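PDB 2VT1: surface presentation of antigens protein SpaS from Shigella flexneri, which probably works as an inner-membrane component of the type III secretion apparatus, being required for secretion of the Ipa invasion proteins and for invasion. Local coordinates for residues S21-N26 / K52-H57; P42-V47 / L72-W77. All blocks are in the same frame, centred on the assembly; numbering follows the deposited sequence.

Overall arrangement
This chain is the C-terminal cytoplasmic piece of SpaS, a small mixed alpha and beta domain. From the N terminus, strand 4-9 pairs antiparallel with strand 19-25, and helix 26-38 leads to the short strand 43-45. Contact 1 then closes the first loop, bringing the end of helix 47-56 back onto strand 19-25. Contact 2 closes the second, returning helix 68-80 to strand 43-45 and the start of helix 47-56. The two loops cross, because segment 42-47 lies inside the first and segment 52-57 inside the second. With centres 15 Å apart on opposite sides of the chain's centre, they tie both ends of helix 47-56 into the fold.

Contact 1: S21-N26 / K52-H57; sequences SLIETN and KLYKTH
In I23 a chi1 of -57° sets CG1 beside the backbone N and leaves CG2 anti to that N, the branch that meets Y54, while the CG1 arm runs on to CD1 near the end of the helix. Y54 has its CG anti to the backbone N (chi1 174°), and this carries its ring toward strand 19-25 although the CB bond itself does not point there. The contact is helix-on-sheet packing in a mixed alpha and beta domain: the last turn of helix 47-56 lies over strand 19-25, the middle strand of the antiparallel sheet 4-9, 19-25, 61-62. I23 CG2 comes in at the ring edge, near the ring plane, 3.7 Å from Y54 CD2. T25 approaches the same side chain at about a right angle, turning its methyl to it, and CG2 comes within 3.4 Å of Y54 CE2. Two residues of one strand, both directed at the helix, thus press on the CD2-CE2 side of the tyrosine; the Y54 side chain also touches I4 on strand 4-9 and P1 at the chain start. Further along, I23 CD1 lies 3.6 Å from H57 O, where the chain has just left the helix. No hydrogen bond joins the two segments, so apolar packing carries the contact. The helix end is shaped by polar bonds of its own. L53 O accepts from both T56 N and H57 N. H57 NE2 is tied to the backbone N of D64, just past strand 61-62. T56 OG1 donates to K52 O from above the carbonyl plane, 2.7 Å away, and in turn accepts from H57 ND1 at 2.8 Å.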
# COMPACT_ATOMS: atom_id res chain seq x y z
N SER B 21 -3.25 1.73 -4.52
CA SER B 21 -3.96 3.00 -4.30
C SER B 21 -3.05 4.21 -4.05
O SER B 21 -3.51 5.35 -4.08
CB SER B 21 -4.86 2.85 -3.07
OG SER B 21 -4.11 2.37 -1.96
N LEU B 22 -1.78 3.98 -3.79
CA LEU B 22 -0.85 5.07 -3.57
C LEU B 22 0.57 4.55 -3.63
O LEU B 22 0.85 3.40 -3.28
CB LEU B 22 -1.16 5.81 -2.24
CG LEU B 22 -0.76 5.24 -0.87
CD1 LEU B 22 0.67 5.60 -0.51
CD2 LEU B 22 -1.68 5.76 0.20
N ILE B 23 1.45 5.39 -4.13
CA ILE B 23 2.87 5.13 -4.05
C ILE B 23 3.55 6.43 -3.68
O ILE B 23 3.51 7.39 -4.44
CB ILE B 23 3.47 4.66 -5.38
CG1 ILE B 23 2.76 3.39 -5.89
CG2 ILE B 23 4.97 4.41 -5.21
CD1 ILE B 23 3.42 2.76 -7.12
N GLU B 24 4.15 6.46 -2.50
CA GLU B 24 4.91 7.64 -2.07
C GLU B 24 6.29 7.20 -1.60
O GLU B 24 6.51 6.03 -1.30
CB GLU B 24 4.17 8.39 -0.95
CG GLU B 24 2.76 8.82 -1.30
CD GLU B 24 2.69 9.89 -2.39
OE1 GLU B 24 3.64 10.70 -2.51
OE2 GLU B 24 1.68 9.94 -3.11
N THR B 25 7.24 8.14 -1.58
CA THR B 25 8.60 7.86 -1.21
C THR B 25 9.10 8.91 -0.22
O THR B 25 8.55 10.00 -0.11
CB THR B 25 9.56 7.86 -2.45
OG1 THR B 25 9.59 9.17 -3.04
CG2 THR B 25 9.11 6.85 -3.51
N ASN B 26 10.17 8.56 0.50
CA ASN B 26 10.86 9.47 1.40
C ASN B 26 9.97 10.15 2.43
O ASN B 26 9.28 9.48 3.18
CB ASN B 26 11.68 10.46 0.59
CG ASN B 26 12.82 9.79 -0.15
OD1 ASN B 26 13.40 8.83 0.36
ND2 ASN B 26 13.13 10.27 -1.36
N LYS B 52 10.15 -3.77 -5.08
CA LYS B 52 9.65 -4.41 -6.28
C LYS B 52 8.52 -3.60 -6.90
O LYS B 52 8.54 -3.27 -8.08
CB LYS B 52 9.11 -5.76 -5.85
CG LYS B 52 9.31 -6.90 -6.78
CD LYS B 52 9.55 -8.16 -5.92
CE LYS B 52 9.08 -9.43 -6.58
NZ LYS B 52 9.64 -10.62 -5.87
N LEU B 53 7.50 -3.31 -6.09
CA LEU B 53 6.30 -2.66 -6.58
C LEU B 53 6.63 -1.25 -7.00
O LEU B 53 6.14 -0.77 -8.02
CB LEU B 53 5.20 -2.67 -5.51
CG LEU B 53 4.71 -4.05 -5.05
CD1 LEU B 53 3.70 -3.93 -3.89
CD2 LEU B 53 4.10 -4.83 -6.23
N TYR B 54 7.47 -0.59 -6.23
CA TYR B 54 7.88 0.76 -6.58
C TYR B 54 8.62 0.80 -7.92
O TYR B 54 8.44 1.75 -8.70
CB TYR B 54 8.78 1.34 -5.48
CG TYR B 54 9.35 2.68 -5.87
CD1 TYR B 54 10.69 2.82 -6.18
CD2 TYR B 54 8.54 3.79 -5.97
CE1 TYR B 54 11.20 4.03 -6.55
CE2 TYR B 54 9.04 5.00 -6.33
CZ TYR B 54 10.37 5.11 -6.63
OH TYR B 54 10.88 6.33 -7.00
N LYS B 55 9.43 -0.23 -8.19
CA LYS B 55 10.24 -0.28 -9.41
C LYS B 55 9.46 -0.75 -10.63
O LYS B 55 9.91 -0.56 -11.77
CB LYS B 55 11.48 -1.18 -9.24
CG LYS B 55 12.51 -0.74 -8.20
CD LYS B 55 13.09 0.66 -8.46
CE LYS B 55 14.10 0.70 -9.62
NZ LYS B 55 14.56 2.09 -10.00
N THR B 56 8.28 -1.37 -10.42
CA THR B 56 7.53 -1.99 -11.52
C THR B 56 6.13 -1.40 -11.80
O THR B 56 5.56 -1.70 -12.85
CB THR B 56 7.31 -3.51 -11.31
OG1 THR B 56 6.71 -3.75 -10.04
CG2 THR B 56 8.62 -4.27 -11.40
N HIS B 57 5.58 -0.61 -10.88
CA HIS B 57 4.19 -0.18 -11.01
C HIS B 57 3.97 1.33 -10.93
O HIS B 57 4.78 2.07 -10.35
CB HIS B 57 3.31 -0.85 -9.95
CG HIS B 57 3.05 -2.30 -10.20
ND1 HIS B 57 3.93 -3.30 -9.83
CD2 HIS B 57 1.99 -2.93 -10.77
CE1 HIS B 57 3.43 -4.48 -10.18
NE2 HIS B 57 2.26 -4.28 -10.75

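Contact 2: P42-V47 / L72-W77; sequences PTVRDV and LRLIVW
The guanidinium of R73 presents its edge to D46, whose OD2 lies in the guanidinium plane, and one of its faces to L74, whose CD2 sits 3.8 Å above that plane, shifted toward the rim. The carboxylate of D46 is turned 82° from the guanidinium. This steep tilt goes with an end-on grip in which both terminal nitrogens bind a single oxygen. R73 NH2 donates to D46 OD2 over 2.8 Å, the straighter bond at 154°, and meets the oxygen from above the carboxylate plane; NH1 reaches the same OD2 at 3.1 Å, nearly along its C-O axis. The pair forms a salt bridge, and NH1 has a second acceptor in E70 O, which restrains how the group can turn. D46 holds CG anti to its backbone N (chi1 -176°), extending the carboxylate toward helix 68-80, while an extended R73 chain from CG to NE spans the gap from the other side. Alongside, V44 CG1 and L74 CD2 touch lightly at 4.2 Å, so one leucine methyl serves both the valine and the guanidinium face. L74 packs as well on an apolar side chain of another protein chain, a strand of which pairs in parallel with strand 43-45. The second oxygen of D46, OD1, accepts a weak hydrogen bond from L49 N. The arrangement is that of an aspartate N-cap, here at the start of helix 47-56, clamped by an arginine from the neighbouring helix 68-80.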
# COMPACT_ATOMS: atom_id res chain seq x y z
N PRO B 42 -3.51 -0.96 8.94
CA PRO B 42 -2.29 -1.73 9.20
C PRO B 42 -1.14 -1.35 8.29
O PRO B 42 -1.33 -1.14 7.09
CB PRO B 42 -2.71 -3.18 8.90
CG PRO B 42 -4.16 -3.20 8.95
CD PRO B 42 -4.64 -1.82 8.55
N THR B 43 0.05 -1.23 8.86
CA THR B 43 1.22 -0.95 8.08
C THR B 43 2.17 -2.11 8.27
O THR B 43 2.56 -2.44 9.38
CB THR B 43 1.91 0.38 8.49
OG1 THR B 43 2.26 0.36 9.88
CG2 THR B 43 1.02 1.55 8.19
N VAL B 44 2.53 -2.73 7.16
CA VAL B 44 3.28 -3.96 7.19
C VAL B 44 4.61 -3.74 6.50
O VAL B 44 4.66 -3.28 5.37
CB VAL B 44 2.53 -5.07 6.46
CG1 VAL B 44 3.33 -6.36 6.50
CG2 VAL B 44 1.13 -5.27 7.06
N ARG B 45 5.70 -4.10 7.17
CA ARG B 45 7.02 -3.96 6.59
C ARG B 45 7.40 -5.20 5.78
O ARG B 45 7.36 -6.33 6.27
CB ARG B 45 8.04 -3.68 7.69
CG ARG B 45 9.44 -3.39 7.20
CD ARG B 45 10.27 -2.76 8.32
NE ARG B 45 11.51 -2.18 7.82
N ASP B 46 7.73 -4.98 4.51
CA ASP B 46 8.26 -6.01 3.63
C ASP B 46 9.14 -5.31 2.60
O ASP B 46 8.68 -4.80 1.59
CB ASP B 46 7.13 -6.79 2.95
CG ASP B 46 7.63 -7.94 2.11
OD1 ASP B 46 8.81 -7.95 1.71
OD2 ASP B 46 6.81 -8.83 1.84
N VAL B 47 10.43 -5.29 2.90
CA VAL B 47 11.35 -4.41 2.23
C VAL B 47 11.54 -4.77 0.76
O VAL B 47 11.68 -3.90 -0.08
CB VAL B 47 12.70 -4.43 2.93
CG1 VAL B 47 13.67 -3.56 2.18
CG2 VAL B 47 12.55 -3.95 4.35
N LEU B 72 -0.90 -10.78 -2.14
CA LEU B 72 -2.07 -11.40 -1.58
C LEU B 72 -1.76 -12.16 -0.28
O LEU B 72 -2.61 -12.26 0.60
CB LEU B 72 -2.68 -12.34 -2.62
CG LEU B 72 -4.08 -12.84 -2.34
CD1 LEU B 72 -5.01 -11.68 -1.99
CD2 LEU B 72 -4.58 -13.60 -3.56
N ARG B 73 -0.56 -12.69 -0.14
CA ARG B 73 -0.18 -13.34 1.10
C ARG B 73 -0.31 -12.43 2.35
O ARG B 73 -0.67 -12.90 3.44
CB ARG B 73 1.24 -13.93 0.99
CG ARG B 73 2.32 -13.11 1.65
CD ARG B 73 3.69 -13.60 1.21
NE ARG B 73 4.75 -13.06 2.05
CZ ARG B 73 5.29 -11.86 1.88
NH1 ARG B 73 4.88 -11.05 0.91
NH2 ARG B 73 6.25 -11.47 2.70
N LEU B 74 -0.06 -11.13 2.19
CA LEU B 74 -0.22 -10.18 3.29
C LEU B 74 -1.67 -9.99 3.68
O LEU B 74 -2.01 -9.98 4.85
CB LEU B 74 0.40 -8.82 2.95
CG LEU B 74 1.87 -8.83 2.56
CD1 LEU B 74 2.34 -7.42 2.24
CD2 LEU B 74 2.72 -9.43 3.68
N ILE B 75 -2.54 -9.87 2.69
CA ILE B 75 -3.97 -9.70 2.95
C ILE B 75 -4.52 -10.94 3.64
O ILE B 75 -5.35 -10.88 4.55
CB ILE B 75 -4.72 -9.41 1.61
CG1 ILE B 75 -4.24 -8.08 1.00
CG2 ILE B 75 -6.23 -9.41 1.82
CD1 ILE B 75 -4.52 -7.94 -0.49
N VAL B 76 -4.04 -12.10 3.22
CA VAL B 76 -4.50 -13.36 3.79
C VAL B 76 -4.09 -13.52 5.26
O VAL B 76 -4.87 -14.02 6.07
CB VAL B 76 -4.00 -14.56 2.96
CG1 VAL B 76 -4.08 -15.85 3.80
CG2 VAL B 76 -4.81 -14.67 1.67
N TRP B 77 -2.87 -13.10 5.60
CA TRP B 77 -2.44 -13.11 7.00
C TRP B 77 -3.27 -12.17 7.86
O TRP B 77 -3.68 -12.53 8.97
CB TRP B 77 -0.97 -12.74 7.12
CG TRP B 77 -0.48 -12.58 8.53
CD1 TRP B 77 0.05 -11.45 9.08
CD2 TRP B 77 -0.46 -13.58 9.57
NE1 TRP B 77 0.39 -11.68 10.40
CE2 TRP B 77 0.10 -12.98 10.72
CE3 TRP B 77 -0.86 -14.92 9.64
CZ2 TRP B 77 0.27 -13.66 11.92
CZ3 TRP B 77 -0.68 -15.60 10.84
CH2 TRP B 77 -0.12 -14.97 11.96